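Local coordinates for protein inactive glucansucrase (Lactobacillus reuteri, PDB 5JBD) that is an inactive glucansucrase of glycosyl hydrolase family 70, a family built around a TIM-type barrel, at residues 329-341 against 637-649. Sequence-based numbering, arbitrary orientation. Where two conformers were deposited one is given.
Sequences QMLNEKGNPQLYM and KEKTFESNAALDS
A Schellman motif at the C-terminal end of helix 326-333 turns the chain at Gly335 and presents two successive carbonyls to the loop at 639-641. Thr640 N donates to Gly335 O (2.9 Å) almost straight, at 170°, and Phe641 N donates to Asn336 O at 3.0 Å. Gly335, at positive phi, lies close against the incoming backbone, its CA 3.5 Å from Glu638 O in a CA-H...O contact. A water donates to Gly335 O and also hydrogen-bonds with Thr640 OG1. The Lys639 chain, bent about CB-CG (chi2 -63°), passes Gly335 CA with its CD and brings NZ to Asn336 OD1, 3.0 Å away, with a weak second bond to Asn332 O. The Asn336 amide is fixed at both ends: Asn332 OD1 lies in its plane, 2.9 Å from ND2, whereas ND2 sits above the carbonyl plane of Asn332. The Phe641 ring turns its edge to Pro337 O, 3.3 Å from CE2, while Leu339 CD2 makes an off-centre CH-pi contact with the ring and touches Leu647 CD2. The contact thus joins the loop before strand 340-341 to the segment leading, some 300 residues later, into strand 652-654, both strands of the parallel TIM-type barrel.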
loop_
_atom_site.group_PDB
_atom_site.type_symbol
_atom_site.label_atom_id
_atom_site.label_comp_id
_atom_site.label_asym_id
_atom_site.label_seq_id
_atom_site.Cartn_x
_atom_site.Cartn_y
_atom_site.Cartn_z
ATOM N N GLN A 329 15.840 -15.446 -5.206
ATOM C CA GLN A 329 16.031 -16.899 -5.162
ATOM C C GLN A 329 14.698 -17.645 -5.388
ATOM O O GLN A 329 14.619 -18.554 -6.227
ATOM C CB GLN A 329 16.667 -17.282 -3.812
ATOM C CG GLN A 329 16.939 -18.754 -3.594
ATOM C CD GLN A 329 18.284 -19.147 -4.138
ATOM O OE1 GLN A 329 18.365 -19.868 -5.114
ATOM N NE2 GLN A 329 19.357 -18.648 -3.513
ATOM N N MET A 330 13.662 -17.243 -4.657
ATOM C CA MET A 330 12.319 -17.817 -4.798
ATOM C C MET A 330 11.843 -17.793 -6.241
ATOM O O MET A 330 11.425 -18.825 -6.776
ATOM C CB MET A 330 11.291 -17.057 -3.952
ATOM C CG MET A 330 9.886 -17.635 -4.057
ATOM S SD MET A 330 8.612 -16.581 -3.366
ATOM C CE MET A 330 8.583 -15.143 -4.421
ATOM N N LEU A 331 11.905 -16.621 -6.849
ATOM C CA LEU A 331 11.447 -16.457 -8.223
ATOM C C LEU A 331 12.275 -17.279 -9.231
ATOM O O LEU A 331 11.698 -17.899 -10.133
ATOM C CB LEU A 331 11.378 -14.974 -8.613
ATOM C CG LEU A 331 10.228 -14.218 -7.904
ATOM C CD1 LEU A 331 10.430 -12.713 -8.024
ATOM C CD2 LEU A 331 8.848 -14.623 -8.435
ATOM N N ASN A 332 13.593 -17.310 -9.060
ATOM C CA ASN A 332 14.452 -18.145 -9.922
ATOM C C ASN A 332 14.088 -19.632 -9.858
ATOM O O ASN A 332 13.955 -20.284 -10.893
ATOM C CB ASN A 332 15.938 -17.941 -9.586
ATOM C CG ASN A 332 16.456 -16.584 -10.015
ATOM O OD1 ASN A 332 16.020 -16.016 -11.018
ATOM N ND2 ASN A 332 17.429 -16.077 -9.283
ATOM N N GLU A 333 13.873 -20.142 -8.648
ATOM C CA GLU A 333 13.425 -21.531 -8.448
ATOM C C GLU A 333 12.080 -21.829 -9.134
ATOM O O GLU A 333 11.845 -22.945 -9.570
ATOM C CB GLU A 333 13.310 -21.859 -6.946
ATOM C CG GLU A 333 14.652 -21.949 -6.223
ATOM C CD GLU A 333 14.530 -22.107 -4.707
ATOM O OE1 GLU A 333 13.400 -22.076 -4.157
ATOM O OE2 GLU A 333 15.573 -22.260 -4.052
ATOM N N LYS A 334 11.213 -20.819 -9.213
ATOM C CA LYS A 334 9.908 -20.936 -9.830
ATOM C C LYS A 334 9.904 -20.662 -11.336
ATOM O O LYS A 334 8.850 -20.674 -11.959
ATOM C CB LYS A 334 8.921 -19.984 -9.124
ATOM C CG LYS A 334 8.660 -20.356 -7.679
ATOM C CD LYS A 334 7.815 -19.293 -6.974
ATOM C CE LYS A 334 7.504 -19.690 -5.544
ATOM N NZ LYS A 334 6.625 -20.893 -5.429
ATOM N N GLY A 335 11.067 -20.413 -11.926
ATOM C CA GLY A 335 11.111 -20.060 -13.337
ATOM C C GLY A 335 10.636 -18.653 -13.656
ATOM O O GLY A 335 10.285 -18.373 -14.805
ATOM N N ASN A 336 10.653 -17.772 -12.656
ATOM C CA ASN A 336 10.451 -16.334 -12.828
ATOM C C ASN A 336 9.092 -15.963 -13.446
ATOM O O ASN A 336 9.030 -15.367 -14.514
ATOM C CB ASN A 336 11.619 -15.736 -13.626
ATOM C CG ASN A 336 12.965 -16.080 -13.021
ATOM O OD1 ASN A 336 13.664 -16.954 -13.522
ATOM N ND2 ASN A 336 13.303 -15.445 -11.897
ATOM N N PRO A 337 7.989 -16.322 -12.770
ATOM C CA PRO A 337 6.655 -15.935 -13.238
ATOM C C PRO A 337 6.363 -14.417 -13.163
ATOM O O PRO A 337 5.507 -13.916 -13.910
ATOM C CB PRO A 337 5.731 -16.727 -12.325
ATOM C CG PRO A 337 6.507 -16.891 -11.069
ATOM C CD PRO A 337 7.930 -17.084 -11.514
ATOM N N GLN A 338 7.066 -13.709 -12.283
ATOM C CA GLN A 338 7.054 -12.230 -12.215
ATOM C C GLN A 338 8.474 -11.710 -12.031
ATOM O O GLN A 338 9.353 -12.463 -11.625
ATOM C CB GLN A 338 6.216 -11.766 -11.026
ATOM C CG GLN A 338 4.759 -12.228 -11.064
ATOM C CD GLN A 338 4.497 -13.519 -10.317
ATOM O OE1 GLN A 338 5.149 -13.823 -9.300
ATOM N NE2 GLN A 338 3.489 -14.270 -10.784
ATOM N N LEU A 339 8.685 -10.424 -12.298
ATOM C CA LEU A 339 9.967 -9.776 -12.020
ATOM C C LEU A 339 10.186 -9.538 -10.525
ATOM O O LEU A 339 9.253 -9.194 -9.793
ATOM C CB LEU A 339 10.080 -8.433 -12.730
ATOM C CG LEU A 339 9.845 -8.407 -14.238
ATOM C CD1 LEU A 339 10.152 -7.016 -14.777
ATOM C CD2 LEU A 339 10.683 -9.466 -14.932
ATOM N N TYR A 340 11.428 -9.729 -10.103
ATOM C CA TYR A 340 11.907 -9.407 -8.752
ATOM C C TYR A 340 12.183 -7.893 -8.637
ATOM O O TYR A 340 12.785 -7.312 -9.541
ATOM C CB TYR A 340 13.212 -10.216 -8.446
ATOM C CG TYR A 340 13.982 -9.660 -7.283
ATOM C CD1 TYR A 340 13.516 -9.825 -5.990
ATOM C CD2 TYR A 340 15.172 -8.941 -7.467
ATOM C CE1 TYR A 340 14.183 -9.268 -4.908
ATOM C CE2 TYR A 340 15.860 -8.401 -6.387
ATOM C CZ TYR A 340 15.349 -8.553 -5.109
ATOM O OH TYR A 340 15.993 -7.998 -4.019
ATOM N N MET A 341 11.790 -7.252 -7.531
ATOM C CA MET A 341 12.102 -5.811 -7.329
ATOM C C MET A 341 13.483 -5.631 -6.699
ATOM O O MET A 341 13.709 -6.021 -5.550
ATOM C CB MET A 341 11.042 -5.115 -6.455
ATOM C CG MET A 341 11.160 -3.597 -6.452
ATOM S SD MET A 341 9.732 -2.722 -5.770
ATOM C CE MET A 341 10.296 -2.350 -4.112
ATOM N N LYS A 637 12.025 -23.466 -22.033
ATOM C CA LYS A 637 10.745 -24.044 -21.600
ATOM C C LYS A 637 10.502 -23.963 -20.094
ATOM O O LYS A 637 9.365 -24.023 -19.669
ATOM C CB LYS A 637 10.578 -25.513 -22.071
ATOM C CG LYS A 637 11.519 -26.497 -21.382
ATOM C CD LYS A 637 11.605 -27.865 -22.064
ATOM C CE LYS A 637 12.531 -28.790 -21.248
ATOM N NZ LYS A 637 11.802 -29.472 -20.138
ATOM N N GLU A 638 11.563 -23.868 -19.294
ATOM C CA GLU A 638 11.455 -23.814 -17.852
ATOM C C GLU A 638 11.336 -22.380 -17.319
ATOM O O GLU A 638 11.164 -22.196 -16.105
ATOM C CB GLU A 638 12.694 -24.472 -17.193
ATOM C CG GLU A 638 13.236 -25.823 -17.700
ATOM C CD GLU A 638 12.328 -27.012 -17.407
ATOM O OE1 GLU A 638 11.260 -26.832 -16.769
ATOM O OE2 GLU A 638 12.692 -28.149 -17.812
ATOM N N LYS A 639 11.417 -21.376 -18.199
ATOM C CA LYS A 639 11.371 -19.989 -17.777
ATOM C C LYS A 639 10.205 -19.209 -18.389
ATOM O O LYS A 639 9.826 -19.411 -19.548
ATOM C CB LYS A 639 12.683 -19.281 -18.114
ATOM C CG LYS A 639 13.926 -19.850 -17.425
ATOM C CD LYS A 639 13.838 -19.718 -15.917
ATOM C CE LYS A 639 15.174 -19.923 -15.206
ATOM N NZ LYS A 639 15.102 -19.546 -13.743
ATOM N N THR A 640 9.695 -18.268 -17.609
ATOM C CA THR A 640 8.731 -17.277 -18.084
ATOM C C THR A 640 9.495 -15.978 -18.405
ATOM O O THR A 640 9.736 -15.684 -19.585
ATOM C CB THR A 640 7.602 -17.137 -17.056
ATOM O OG1 THR A 640 6.908 -18.390 -16.968
ATOM C CG2 THR A 640 6.602 -16.059 -17.443
ATOM N N PHE A 641 9.917 -15.217 -17.392
ATOM C CA PHE A 641 10.802 -14.071 -17.657
ATOM C C PHE A 641 12.275 -14.487 -17.722
ATOM O O PHE A 641 12.714 -15.358 -16.989
ATOM C CB PHE A 641 10.543 -12.915 -16.692
ATOM C CG PHE A 641 9.184 -12.323 -16.876
ATOM C CD1 PHE A 641 8.871 -11.666 -18.063
ATOM C CD2 PHE A 641 8.177 -12.532 -15.943
ATOM C CE1 PHE A 641 7.606 -11.170 -18.282
ATOM C CE2 PHE A 641 6.911 -12.045 -16.168
ATOM C CZ PHE A 641 6.621 -11.368 -17.338
ATOM N N GLU A 642 12.987 -13.876 -18.663
ATOM C CA GLU A 642 14.404 -14.079 -18.878
ATOM C C GLU A 642 15.031 -12.694 -19.023
ATOM O O GLU A 642 14.513 -11.860 -19.774
ATOM C CB GLU A 642 14.634 -14.819 -20.168
ATOM C CG GLU A 642 14.051 -16.223 -20.236
ATOM C CD GLU A 642 14.349 -16.881 -21.565
ATOM O OE1 GLU A 642 14.085 -16.242 -22.605
ATOM O OE2 GLU A 642 14.849 -18.017 -21.576
ATOM N N SER A 643 16.133 -12.473 -18.318
ATOM C CA SER A 643 16.870 -11.190 -18.351
ATOM C C SER A 643 17.793 -11.187 -19.555
ATOM O O SER A 643 18.902 -11.712 -19.510
ATOM C CB SER A 643 17.643 -10.976 -17.041
ATOM O OG SER A 643 18.142 -9.644 -16.921
ATOM N N ASN A 644 17.322 -10.606 -20.651
ATOM C CA ASN A 644 18.083 -10.562 -21.904
ATOM C C ASN A 644 17.796 -9.236 -22.596
ATOM O O ASN A 644 17.058 -8.410 -22.054
ATOM C CB ASN A 644 17.725 -11.776 -22.792
ATOM C CG ASN A 644 16.233 -11.904 -23.053
ATOM O OD1 ASN A 644 15.535 -10.913 -23.266
ATOM N ND2 ASN A 644 15.737 -13.140 -23.047
ATOM N N ALA A 645 18.354 -9.041 -23.785
ATOM C CA ALA A 645 18.170 -7.796 -24.531
ATOM C C ALA A 645 16.697 -7.436 -24.811
ATOM O O ALA A 645 16.327 -6.237 -24.835
ATOM C CB ALA A 645 18.973 -7.845 -25.831
ATOM N N ALA A 646 15.842 -8.443 -25.001
ATOM C CA ALA A 646 14.424 -8.161 -25.250
ATOM C C ALA A 646 13.728 -7.642 -23.996
ATOM O O ALA A 646 13.019 -6.632 -24.055
ATOM C CB ALA A 646 13.706 -9.373 -25.816
ATOM N N LEU A 647 13.932 -8.298 -22.860
ATOM C CA LEU A 647 13.308 -7.828 -21.619
ATOM C C LEU A 647 13.868 -6.455 -21.226
ATOM O O LEU A 647 13.111 -5.581 -20.768
ATOM C CB LEU A 647 13.511 -8.819 -20.477
ATOM C CG LEU A 647 12.684 -8.514 -19.219
ATOM C CD1 LEU A 647 11.198 -8.710 -19.495
ATOM C CD2 LEU A 647 13.108 -9.398 -18.066
ATOM N N ASP A 648 15.174 -6.273 -21.422
ATOM C CA ASP A 648 15.852 -4.976 -21.160
ATOM C C ASP A 648 15.302 -3.830 -21.992
ATOM O O ASP A 648 15.428 -2.671 -21.594
ATOM C CB ASP A 648 17.374 -5.052 -21.441
ATOM C CG ASP A 648 18.160 -5.818 -20.395
ATOM O OD1 ASP A 648 17.615 -6.208 -19.349
ATOM O OD2 ASP A 648 19.383 -6.005 -20.603
ATOM N N SER A 649 14.733 -4.129 -23.164
ATOM C CA SER A 649 14.101 -3.091 -23.996
ATOM C C SER A 649 12.837 -2.425 -23.370
ATOM O O SER A 649 12.403 -1.367 -23.829
ATOM C CB SER A 649 13.791 -3.647 -25.403
ATOM O OG SER A 649 14.964 -4.112 -26.052
HETATM O O HOH W 1 8.241 -20.255 -15.516
HETATM O O HOH W 2 15.228 -16.382 -16.178
#